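Local coordinates for protein xylosidase (Xanthomonas axonopodis pv. citri, PDB 6XN2) that probably hydrolyses xylo-oligosaccharides, as a family 43 glycoside hydrolase built on a five-bladed beta-propeller, at residues S52-D57 and P120-Q124; F256-H262 and W305-I311; W318-D324 and S336-L342. One frame throughout, in Å; residues are numbered along the deposited sequence.

How the contacts relate
Contacts 1 and 2 each join the innermost strands of two successive propeller blades, whereas contact 3 lies inside one blade. The centres of contacts 1 and 2 are 15 Å apart, and those of contacts 2 and 3 only 11 Å. S310 ties them together: its OG lies 2.9 Å from A53 N of contact 1, and its O lies 2.8 Å from F321 N of contact 3. Contacts 1 and 3 meet where A53 CB packs 3.4 Å from F321 CE1. Contact 2 holds the calcium ion and touches the xylose; the S52 side chain of contact 1 comes within about 4 Å of the metal, and that of H323 in contact 3 within about 6 Å of the sugar.

Contact 1. Residues S52-D57 and P120-Q124; sequences SAHVFD and PDAAQ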
loop_
_atom_site.group_PDB
_atom_site.type_symbol
_atom_site.label_atom_id
_atom_site.label_comp_id
_atom_site.label_asym_id
_atom_site.label_seq_id
_atom_site.Cartn_x
_atom_site.Cartn_y
_atom_site.Cartn_z
ATOM N N SER A 52 -5.537 1.590 -2.951
ATOM C CA SER A 52 -4.669 1.453 -4.091
ATOM C C SER A 52 -5.431 1.997 -5.281
ATOM O O SER A 52 -6.316 1.384 -5.756
ATOM C CB SER A 52 -4.290 0.006 -4.296
ATOM O OG SER A 52 -3.289 -0.403 -3.422
ATOM N N ALA A 53 -5.032 3.170 -5.741
ATOM C CA ALA A 53 -5.765 3.841 -6.829
ATOM C C ALA A 53 -5.117 3.589 -8.179
ATOM O O ALA A 53 -3.918 3.677 -8.286
ATOM C CB ALA A 53 -5.851 5.305 -6.554
ATOM N N HIS A 54 -5.955 3.292 -9.163
ATOM C CA HIS A 54 -5.467 3.068 -10.540
ATOM C C HIS A 54 -6.430 3.709 -11.534
ATOM O O HIS A 54 -7.578 3.809 -11.237
ATOM C CB HIS A 54 -5.397 1.573 -10.821
ATOM C CG HIS A 54 -4.336 0.868 -10.064
ATOM N ND1 HIS A 54 -3.127 0.605 -10.597
ATOM C CD2 HIS A 54 -4.313 0.363 -8.826
ATOM C CE1 HIS A 54 -2.399 -0.020 -9.722
ATOM N NE2 HIS A 54 -3.090 -0.167 -8.637
ATOM N N VAL A 55 -5.906 4.127 -12.672
ATOM C CA VAL A 55 -6.767 4.630 -13.766
ATOM C C VAL A 55 -6.855 3.491 -14.771
ATOM O O VAL A 55 -5.873 3.230 -15.431
ATOM C CB VAL A 55 -6.229 5.899 -14.430
ATOM C CG1 VAL A 55 -6.996 6.180 -15.698
ATOM C CG2 VAL A 55 -6.300 7.085 -13.499
ATOM N N PHE A 56 -7.994 2.824 -14.786
ATOM C CA PHE A 56 -8.254 1.707 -15.710
ATOM C C PHE A 56 -9.457 2.090 -16.555
ATOM O O PHE A 56 -10.416 2.580 -16.034
ATOM C CB PHE A 56 -8.620 0.448 -14.937
ATOM C CG PHE A 56 -7.503 -0.149 -14.133
ATOM C CD1 PHE A 56 -6.192 -0.019 -14.536
ATOM C CD2 PHE A 56 -7.760 -0.845 -12.977
ATOM C CE1 PHE A 56 -5.166 -0.570 -13.794
ATOM C CE2 PHE A 56 -6.731 -1.396 -12.246
ATOM C CZ PHE A 56 -5.440 -1.269 -12.661
ATOM N N ASP A 57 -9.321 1.903 -17.853
ATOM C CA ASP A 57 -10.411 2.152 -18.765
ATOM C C ASP A 57 -11.043 3.547 -18.618
ATOM O O ASP A 57 -12.230 3.687 -18.583
ATOM C CB ASP A 57 -11.442 1.024 -18.650
ATOM C CG ASP A 57 -10.835 -0.336 -18.898
ATOM O OD1 ASP A 57 -10.124 -0.455 -19.900
ATOM O OD2 ASP A 57 -11.028 -1.265 -18.116
ATOM N N PRO A 120 -4.717 -4.687 -0.541
ATOM C CA PRO A 120 -4.553 -5.222 -1.880
ATOM C C PRO A 120 -4.158 -4.232 -2.945
ATOM O O PRO A 120 -4.024 -3.081 -2.690
ATOM C CB PRO A 120 -5.957 -5.681 -2.192
ATOM C CG PRO A 120 -6.783 -4.640 -1.578
ATOM C CD PRO A 120 -6.074 -4.193 -0.344
ATOM N N ASP A 121 -3.981 -4.729 -4.153
ATOM C CA ASP A 121 -3.689 -3.858 -5.284
ATOM C C ASP A 121 -4.208 -4.520 -6.548
ATOM O O ASP A 121 -4.658 -5.667 -6.519
ATOM C CB ASP A 121 -2.186 -3.567 -5.397
ATOM C CG ASP A 121 -1.892 -2.337 -6.251
ATOM O OD1 ASP A 121 -2.853 -1.631 -6.628
ATOM O OD2 ASP A 121 -0.706 -2.075 -6.544
ATOM N N ALA A 122 -4.157 -3.805 -7.661
ATOM C CA ALA A 122 -4.664 -4.351 -8.905
ATOM C C ALA A 122 -3.747 -4.009 -10.062
ATOM O O ALA A 122 -2.940 -3.082 -9.975
ATOM C CB ALA A 122 -6.073 -3.841 -9.169
ATOM N N ALA A 123 -3.872 -4.782 -11.135
ATOM C CA ALA A 123 -3.138 -4.545 -12.366
ATOM C C ALA A 123 -3.963 -5.014 -13.553
ATOM O O ALA A 123 -4.876 -5.829 -13.403
ATOM C CB ALA A 123 -1.788 -5.260 -12.342
ATOM N N GLN A 124 -3.644 -4.496 -14.735
ATOM C CA GLN A 124 -4.296 -4.950 -15.954
ATOM C C GLN A 124 -3.277 -5.385 -16.992
ATOM O O GLN A 124 -2.198 -4.803 -17.113
ATOM C CB GLN A 124 -5.193 -3.857 -16.537
ATOM C CG GLN A 124 -6.422 -3.533 -15.699
ATOM C CD GLN A 124 -7.437 -2.703 -16.459
ATOM O OE1 GLN A 124 -7.077 -1.799 -17.214
ATOM N NE2 GLN A 124 -8.713 -3.014 -16.276
#
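H54 and D121 face each other across two neighbouring blades of the five-bladed propeller, where the innermost strands 52-56 and 121-124 run nearly parallel. Their axes stay 7.0 Å apart at closest approach, and side chains bridge the gap while each backbone pairs within its own blade.

The polar links gather near the start of the strands. H54 NE2 donates a very short hydrogen bond of 2.5 Å to D121 OD1, with the ring and carboxylate planes turned 37° apart. The same OD1 takes a weak bond from A122 N, and OD2 is held by V173 N, which fixes the rotation of the carboxylate. H54 ND1 binds a glycerol, probably from the crystallisation liquor, so both ring nitrogens are engaged, and A122 O lies over one imidazole face, 3.1 Å from H54 CE1. S52 OG donates to P120 O at 2.9 Å, in the carbonyl plane. Here W260 of contact 2 packs against S52, H54 and D121.

Farther along, the packing is carried by F56. The Q124 amide stacks on its ring with the planes 19° apart, and Q124 CG sits 3.6 Å from the ring centroid, almost straight above it. H54 CB covers the opposite face, offset toward the rim, while A122 CB abuts the edge, 4.0 Å from F56 CE2. Q124 reaches this place with CG anti to its carbonyl carbon (chi1 -68°) and an extended chain beyond. Its amide nitrogen is held chiefly by T129 OG1; toward D57, just past the strand, Q124 NE2 makes a straight but weak bond of 3.4 Å to OD2.

Contact 2. Residues F256-H262 and W305-I311; sequences FEGPWVH and WTTHHSI. With CA (calcium ion), chain D; XYP (beta-D-xylopyranose), chain E.
G258 lays its CA 3.4 Å from CE1 of H308, whose ring carries a calcium ion bound otherwise by water: H308 NE2 coordinates the metal at 2.6 Å, and six waters surround it. The calcium sits in the central channel of the five-bladed propeller; the segments belong to two successive blades, W305-H308 lying in the loop that leads into strand 310-314. Having no side chain, G258 leaves room for the imidazole. Water 5 of the calcium shell donates to P259 O and water 6 to H309 O, while water 4 lies within hydrogen-bonding distance of both carbonyls, tying both segments to the hydrated ion.

On its other edge, H308 ND1 donates to water 2, which lies within hydrogen-bonding distance of E257 OE2 and T307 O. E257 belongs to the xylose pocket: its OE1 accepts a bond of 2.9 Å from O1 of the sugar, which D50, D170 and A119 also hold. F256 and E257 form a classic beta bulge opposite S273. Next to the pocket F256 CZ touches W305 CH2 at 3.7 Å, the two ring systems tilted at 54°. Water 3 likewise bridges G258 O and H309 ND1, while H309 NE2 is bound to S271 OG.

W260 buries the most surface across the contact. With CG anti to the backbone N (chi1 -179°), its indole reaches across the other segment, where S310 CB stands 3.3 Å from the six-membered ring centroid, nearly on the normal; S310 OG is bound to P51 O. Farther on, I311 CG2 rests over one face of the H262 ring, 3.8 Å from the centroid. W260 NE1 donates to a lone pair of I311 O at 2.9 Å, the acceptor tilted 27° out of the indole plane.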
loop_
_atom_site.group_PDB
_atom_site.type_symbol
_atom_site.label_atom_id
_atom_site.label_comp_id
_atom_site.label_asym_id
_atom_site.label_seq_id
_atom_site.Cartn_x
_atom_site.Cartn_y
_atom_site.Cartn_z
ATOM N N PHE A 256 8.769 0.190 6.783
ATOM C CA PHE A 256 7.970 -0.589 7.699
ATOM C C PHE A 256 6.987 -1.460 6.952
ATOM O O PHE A 256 7.011 -2.624 7.128
ATOM C CB PHE A 256 7.219 0.277 8.663
ATOM C CG PHE A 256 6.534 -0.460 9.767
ATOM C CD1 PHE A 256 5.240 -0.865 9.643
ATOM C CD2 PHE A 256 7.163 -0.669 10.968
ATOM C CE1 PHE A 256 4.601 -1.494 10.661
ATOM C CE2 PHE A 256 6.524 -1.296 11.985
ATOM C CZ PHE A 256 5.245 -1.708 11.835
ATOM N N GLU A 257 6.135 -0.868 6.131
ATOM C CA GLU A 257 5.145 -1.586 5.349
ATOM C C GLU A 257 4.580 -0.766 4.184
ATOM O O GLU A 257 4.979 0.324 3.963
ATOM C CB GLU A 257 3.993 -2.093 6.215
ATOM C CG GLU A 257 3.025 -1.056 6.713
ATOM C CD GLU A 257 2.202 -1.506 7.914
ATOM O OE1 GLU A 257 2.194 -2.666 8.247
ATOM O OE2 GLU A 257 1.516 -0.692 8.511
ATOM N N GLY A 258 3.715 -1.394 3.410
ATOM C CA GLY A 258 2.972 -0.739 2.340
ATOM C C GLY A 258 3.732 0.019 1.263
ATOM O O GLY A 258 3.464 1.210 1.050
ATOM N N PRO A 259 4.616 -0.639 0.534
ATOM C CA PRO A 259 5.337 0.050 -0.514
ATOM C C PRO A 259 4.458 0.445 -1.678
ATOM O O PRO A 259 3.487 -0.145 -1.927
ATOM C CB PRO A 259 6.339 -0.985 -0.988
ATOM C CG PRO A 259 5.739 -2.260 -0.676
ATOM C CD PRO A 259 4.888 -2.070 0.527
ATOM N N TRP A 260 4.832 1.497 -2.355
ATOM C CA TRP A 260 4.132 1.926 -3.560
ATOM C C TRP A 260 5.165 2.560 -4.454
ATOM O O TRP A 260 6.057 3.253 -3.969
ATOM C CB TRP A 260 3.002 2.912 -3.241
ATOM C CG TRP A 260 2.230 3.383 -4.463
ATOM C CD1 TRP A 260 2.526 4.461 -5.255
ATOM C CD2 TRP A 260 1.044 2.790 -5.022
ATOM N NE1 TRP A 260 1.600 4.572 -6.267
ATOM C CE2 TRP A 260 0.680 3.560 -6.149
ATOM C CE3 TRP A 260 0.248 1.690 -4.675
ATOM C CZ2 TRP A 260 -0.441 3.265 -6.931
ATOM C CZ3 TRP A 260 -0.858 1.392 -5.453
ATOM C CH2 TRP A 260 -1.197 2.180 -6.568
ATOM N N VAL A 261 5.065 2.313 -5.758
ATOM C CA VAL A 261 6.000 2.924 -6.693
ATOM C C VAL A 261 5.236 3.604 -7.817
ATOM O O VAL A 261 4.304 3.034 -8.380
ATOM C CB VAL A 261 6.996 1.894 -7.280
ATOM C CG1 VAL A 261 7.929 2.555 -8.296
ATOM C CG2 VAL A 261 7.822 1.257 -6.165
ATOM N N HIS A 262 5.613 4.837 -8.127
ATOM C CA HIS A 262 5.066 5.492 -9.304
ATOM C C HIS A 262 6.192 6.127 -10.123
ATOM O O HIS A 262 7.287 6.401 -9.611
ATOM C CB HIS A 262 3.992 6.527 -8.914
ATOM C CG HIS A 262 4.536 7.807 -8.356
ATOM N ND1 HIS A 262 4.760 8.001 -7.009
ATOM C CD2 HIS A 262 4.865 8.971 -8.964
ATOM C CE1 HIS A 262 5.223 9.224 -6.815
ATOM N NE2 HIS A 262 5.300 9.832 -7.985
ATOM N N TRP A 305 -3.234 4.290 14.420
ATOM C CA TRP A 305 -1.824 3.907 14.420
ATOM C C TRP A 305 -1.282 3.728 13.006
ATOM O O TRP A 305 -0.205 4.228 12.685
ATOM C CB TRP A 305 -1.607 2.626 15.220
ATOM C CG TRP A 305 -0.170 2.397 15.599
ATOM C CD1 TRP A 305 0.429 2.739 16.783
ATOM C CD2 TRP A 305 0.852 1.778 14.800
ATOM N NE1 TRP A 305 1.751 2.375 16.767
ATOM C CE2 TRP A 305 2.037 1.781 15.563
ATOM C CE3 TRP A 305 0.878 1.223 13.513
ATOM C CZ2 TRP A 305 3.238 1.248 15.086
ATOM C CZ3 TRP A 305 2.075 0.694 13.037
ATOM C CH2 TRP A 305 3.237 0.713 13.823
ATOM N N THR A 306 -2.031 3.030 12.162
ATOM C CA THR A 306 -1.544 2.713 10.823
ATOM C C THR A 306 -1.657 3.884 9.853
ATOM O O THR A 306 -2.455 4.807 10.041
ATOM C CB THR A 306 -2.288 1.499 10.215
ATOM O OG1 THR A 306 -3.595 1.887 9.767
ATOM C CG2 THR A 306 -2.397 0.375 11.231
ATOM N N THR A 307 -0.874 3.813 8.787
ATOM C CA THR A 307 -0.897 4.761 7.706
ATOM C C THR A 307 -0.562 3.986 6.435
ATOM O O THR A 307 0.338 3.232 6.431
ATOM C CB THR A 307 -0.011 5.988 7.950
ATOM O OG1 THR A 307 -0.169 6.916 6.895
ATOM C CG2 THR A 307 1.402 5.619 8.063
ATOM N N HIS A 308 -1.353 4.153 5.393
ATOM C CA HIS A 308 -1.155 3.429 4.163
ATOM C C HIS A 308 -1.621 4.280 3.009
ATOM O O HIS A 308 -2.497 5.052 3.174
ATOM C CB HIS A 308 -1.990 2.188 4.205
ATOM C CG HIS A 308 -1.432 1.058 3.425
ATOM N ND1 HIS A 308 -0.728 0.056 4.019
ATOM C CD2 HIS A 308 -1.542 0.724 2.130
ATOM C CE1 HIS A 308 -0.375 -0.819 3.113
ATOM N NE2 HIS A 308 -0.850 -0.432 1.960
ATOM N N HIS A 309 -1.069 4.088 1.828
ATOM C CA HIS A 309 -1.414 4.970 0.750
ATOM C C HIS A 309 -1.112 4.518 -0.649
ATOM O O HIS A 309 -0.555 3.499 -0.850
ATOM C CB HIS A 309 -0.510 6.176 0.911
ATOM C CG HIS A 309 0.863 5.953 0.360
ATOM N ND1 HIS A 309 1.673 4.935 0.784
ATOM C CD2 HIS A 309 1.516 6.541 -0.660
ATOM C CE1 HIS A 309 2.790 4.951 0.095
ATOM N NE2 HIS A 309 2.716 5.909 -0.792
ATOM N N SER A 310 -1.599 5.272 -1.612
ATOM C CA SER A 310 -1.137 5.110 -2.976
ATOM C C SER A 310 -1.023 6.487 -3.614
ATOM O O SER A 310 -1.548 7.471 -3.090
ATOM C CB SER A 310 -2.062 4.188 -3.774
ATOM O OG SER A 310 -3.371 4.706 -3.882
ATOM N N ILE A 311 -0.314 6.549 -4.732
ATOM C CA ILE A 311 -0.142 7.787 -5.477
ATOM C C ILE A 311 -0.502 7.541 -6.935
ATOM O O ILE A 311 0.051 6.647 -7.584
ATOM C CB ILE A 311 1.295 8.318 -5.366
ATOM C CG1 ILE A 311 1.598 8.743 -3.928
ATOM C CG2 ILE A 311 1.518 9.461 -6.353
ATOM C CD1 ILE A 311 3.068 8.983 -3.666
HETATM CA CA CA D . -0.656 -0.872 -0.618
HETATM O O1 XYP E . -0.435 -3.454 9.303
HETATM C C1 XYP E . -1.469 -2.994 8.464
HETATM C C2 XYP E . -1.260 -3.582 7.085
HETATM C C3 XYP E . -2.486 -3.503 6.232
HETATM C C4 XYP E . -3.694 -3.998 6.998
HETATM C C5 XYP E . -3.818 -3.226 8.279
HETATM O O2 XYP E . -0.219 -2.936 6.365
HETATM O O3 XYP E . -2.167 -4.357 5.175
HETATM O O4 XYP E . -4.851 -3.776 6.258
HETATM O O5 XYP E . -2.673 -3.394 9.065
HETATM O O HOH W 1 1.486 1.854 9.114
HETATM O O HOH W 2 -0.063 0.494 6.640
HETATM O O HOH W 3 1.935 2.796 2.551
HETATM O O HOH W 4 1.081 1.124 -0.582
HETATM O O HOH W 5 1.786 -1.850 -0.534
HETATM O O HOH W 6 -2.105 1.102 -1.509
HETATM O O HOH W 7 -0.662 -1.371 -3.169
HETATM O O HOH W 8 -0.840 -3.504 -0.601
HETATM O O HOH W 9 -3.244 -1.355 -0.655
#

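Contact 3. Residues W318-D324 and S336-L342; sequences WYLFYHD and SIKMAPL
K338 stretches its extended chain over Y322 to reach D324, where NZ meets OD2 in a salt bridge of 2.6 Å on the syn side of the carboxylate. D324 OD2 also binds Y356 OH, and OD1 is held by V326 N, so the carboxylate is gripped at both oxygens. Water 11 links K338 NZ to Y322 OH, whose main partner is S39 OG; water 12 joins D324 OD1 to S336 OG.

The aliphatic part of the lysine packs on the tyrosine: K338 CB stands 3.9 Å from the Y322 ring centroid, over one face, while A340 CB approaches the edge of the ring. Y322 takes the crowded position between its N and carbonyl carbon (chi1 61°), which swings the ring across to the partner strand.

The backbone pairing is that of an antiparallel beta hairpin, made by the middle strand 317-324 and its outer neighbour 336-342 in the last propeller blade. L320 with A340 and Y322 with K338 are hydrogen-bonded pairs; K338 N reaches Y322 O at 2.6 Å. The intervening F321-M339 pair is non-hydrogen-bonded, with CA atoms 4.3 Å apart.

On the face of F321 and M339, the methionine runs alongside the phenylalanine, its CB over the F321 ring. Bent at chi3 (-65°), it brings CE over one face of Y319, 3.7 Å from the ring centroid, and within 3.5 Å of F321 CZ. Its SD makes an oblique Met-aromatic contact with F321, 4.8 Å from the ring centroid.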
loop_
_atom_site.group_PDB
_atom_site.type_symbol
_atom_site.label_atom_id
_atom_site.label_comp_id
_atom_site.label_asym_id
_atom_site.label_seq_id
_atom_site.Cartn_x
_atom_site.Cartn_y
_atom_site.Cartn_z
ATOM N N TRP A 318 -2.088 14.685 -9.953
ATOM C CA TRP A 318 -1.631 13.573 -9.116
ATOM C C TRP A 318 -2.374 13.619 -7.795
ATOM O O TRP A 318 -2.597 14.694 -7.237
ATOM C CB TRP A 318 -0.128 13.632 -8.838
ATOM C CG TRP A 318 0.756 13.218 -9.953
ATOM C CD1 TRP A 318 1.369 14.036 -10.852
ATOM C CD2 TRP A 318 1.174 11.884 -10.272
ATOM N NE1 TRP A 318 2.128 13.297 -11.720
ATOM C CE2 TRP A 318 2.028 11.973 -11.387
ATOM C CE3 TRP A 318 0.905 10.623 -9.725
ATOM C CZ2 TRP A 318 2.613 10.849 -11.974
ATOM C CZ3 TRP A 318 1.486 9.508 -10.312
ATOM C CH2 TRP A 318 2.332 9.631 -11.418
ATOM N N TYR A 319 -2.679 12.472 -7.252
ATOM C CA TYR A 319 -3.312 12.438 -5.975
ATOM C C TYR A 319 -2.644 11.488 -5.030
ATOM O O TYR A 319 -2.088 10.530 -5.439
ATOM C CB TYR A 319 -4.741 11.954 -6.097
ATOM C CG TYR A 319 -5.654 12.809 -6.872
ATOM C CD1 TYR A 319 -6.337 13.829 -6.283
ATOM C CD2 TYR A 319 -5.855 12.580 -8.188
ATOM C CE1 TYR A 319 -7.193 14.607 -6.996
ATOM C CE2 TYR A 319 -6.703 13.356 -8.924
ATOM C CZ TYR A 319 -7.365 14.374 -8.323
ATOM O OH TYR A 319 -8.198 15.117 -9.059
ATOM N N LEU A 320 -2.674 11.848 -3.761
ATOM C CA LEU A 320 -2.320 10.950 -2.679
ATOM C C LEU A 320 -3.609 10.345 -2.135
ATOM O O LEU A 320 -4.528 11.071 -1.744
ATOM C CB LEU A 320 -1.565 11.684 -1.562
ATOM C CG LEU A 320 -1.297 10.815 -0.325
ATOM C CD1 LEU A 320 -0.266 9.765 -0.671
ATOM C CD2 LEU A 320 -0.869 11.611 0.908
ATOM N N PHE A 321 -3.693 9.022 -2.143
ATOM C CA PHE A 321 -4.791 8.333 -1.479
ATOM C C PHE A 321 -4.264 7.770 -0.177
ATOM O O PHE A 321 -3.196 7.171 -0.151
ATOM C CB PHE A 321 -5.360 7.223 -2.357
ATOM C CG PHE A 321 -6.084 7.728 -3.564
ATOM C CD1 PHE A 321 -5.382 8.186 -4.665
ATOM C CD2 PHE A 321 -7.469 7.751 -3.596
ATOM C CE1 PHE A 321 -6.051 8.656 -5.788
ATOM C CE2 PHE A 321 -8.142 8.219 -4.715
ATOM C CZ PHE A 321 -7.426 8.672 -5.806
ATOM N N TYR A 322 -4.992 7.976 0.908
ATOM C CA TYR A 322 -4.507 7.535 2.204
ATOM C C TYR A 322 -5.698 7.182 3.063
ATOM O O TYR A 322 -6.826 7.141 2.562
ATOM C CB TYR A 322 -3.637 8.615 2.858
ATOM C CG TYR A 322 -4.344 9.927 3.131
ATOM C CD1 TYR A 322 -4.630 10.818 2.097
ATOM C CD2 TYR A 322 -4.701 10.291 4.432
ATOM C CE1 TYR A 322 -5.280 12.017 2.344
ATOM C CE2 TYR A 322 -5.349 11.493 4.691
ATOM C CZ TYR A 322 -5.631 12.353 3.643
ATOM O OH TYR A 322 -6.273 13.547 3.891
ATOM N N HIS A 323 -5.466 6.909 4.342
ATOM C CA HIS A 323 -6.583 6.670 5.250
ATOM C C HIS A 323 -6.310 7.208 6.652
ATOM O O HIS A 323 -5.169 7.512 7.009
ATOM C CB HIS A 323 -6.935 5.169 5.306
ATOM C CG HIS A 323 -5.923 4.314 6.015
ATOM N ND1 HIS A 323 -5.292 3.248 5.406
ATOM C CD2 HIS A 323 -5.458 4.346 7.287
ATOM C CE1 HIS A 323 -4.473 2.673 6.270
ATOM N NE2 HIS A 323 -4.548 3.326 7.416
ATOM N N ASP A 324 -7.366 7.346 7.443
ATOM C CA ASP A 324 -7.188 7.558 8.875
ATOM C C ASP A 324 -8.377 6.999 9.642
ATOM O O ASP A 324 -9.279 6.386 9.058
ATOM C CB ASP A 324 -6.955 9.043 9.206
ATOM C CG ASP A 324 -8.170 9.943 8.939
ATOM O OD1 ASP A 324 -9.331 9.481 8.913
ATOM O OD2 ASP A 324 -7.942 11.161 8.781
ATOM N N SER A 336 -11.087 4.804 7.264
ATOM C CA SER A 336 -11.770 5.289 6.069
ATOM C C SER A 336 -10.730 5.889 5.135
ATOM O O SER A 336 -9.836 6.612 5.580
ATOM C CB SER A 336 -12.838 6.335 6.415
ATOM O OG SER A 336 -12.232 7.603 6.607
ATOM N N ILE A 337 -10.843 5.610 3.842
ATOM C CA ILE A 337 -9.866 6.145 2.907
ATOM C C ILE A 337 -10.195 7.578 2.496
ATOM O O ILE A 337 -11.342 8.024 2.569
ATOM C CB ILE A 337 -9.724 5.266 1.651
ATOM C CG1 ILE A 337 -10.990 5.324 0.789
ATOM C CG2 ILE A 337 -9.324 3.837 2.059
ATOM C CD1 ILE A 337 -10.774 4.855 -0.644
ATOM N N LYS A 338 -9.156 8.296 2.089
ATOM C CA LYS A 338 -9.243 9.706 1.757
ATOM C C LYS A 338 -8.359 9.996 0.554
ATOM O O LYS A 338 -7.501 9.185 0.198
ATOM C CB LYS A 338 -8.800 10.558 2.949
ATOM C CG LYS A 338 -9.645 10.393 4.197
ATOM C CD LYS A 338 -9.105 11.269 5.327
ATOM C CE LYS A 338 -10.185 11.587 6.347
ATOM N NZ LYS A 338 -9.678 12.541 7.379
ATOM N N MET A 339 -8.506 11.149 -0.051
ATOM C CA MET A 339 -7.626 11.570 -1.128
ATOM C C MET A 339 -7.294 13.037 -1.008
ATOM O O MET A 339 -8.034 13.759 -0.449
ATOM C CB MET A 339 -8.201 11.292 -2.503
ATOM C CG MET A 339 -9.372 12.137 -2.867
ATOM S SD MET A 339 -10.236 11.523 -4.312
ATOM C CE MET A 339 -8.990 11.741 -5.519
ATOM N N ALA A 340 -6.162 13.429 -1.558
ATOM C CA ALA A 340 -5.684 14.792 -1.567
ATOM C C ALA A 340 -4.780 15.073 -2.758
ATOM O O ALA A 340 -4.064 14.241 -3.183
ATOM C CB ALA A 340 -4.956 15.097 -0.292
ATOM N N PRO A 341 -4.843 16.320 -3.286
ATOM C CA PRO A 341 -3.984 16.632 -4.425
ATOM C C PRO A 341 -2.506 16.632 -4.071
ATOM O O PRO A 341 -2.135 17.192 -3.090
ATOM C CB PRO A 341 -4.422 18.018 -4.806
ATOM C CG PRO A 341 -5.089 18.555 -3.602
ATOM C CD PRO A 341 -5.710 17.430 -2.910
ATOM N N LEU A 342 -1.690 16.012 -4.891
ATOM C CA LEU A 342 -0.279 15.924 -4.660
ATOM C C LEU A 342 0.488 16.596 -5.758
ATOM O O LEU A 342 0.130 16.540 -6.890
ATOM C CB LEU A 342 0.152 14.469 -4.541
ATOM C CG LEU A 342 1.603 14.064 -4.417
ATOM C CD1 LEU A 342 1.741 12.797 -3.658
ATOM C CD2 LEU A 342 2.226 13.887 -5.767
HETATM O O HOH W 10 -0.226 16.807 -9.829
HETATM O O HOH W 11 -7.559 14.409 6.200
HETATM O O HOH W 12 -12.087 9.198 8.652
#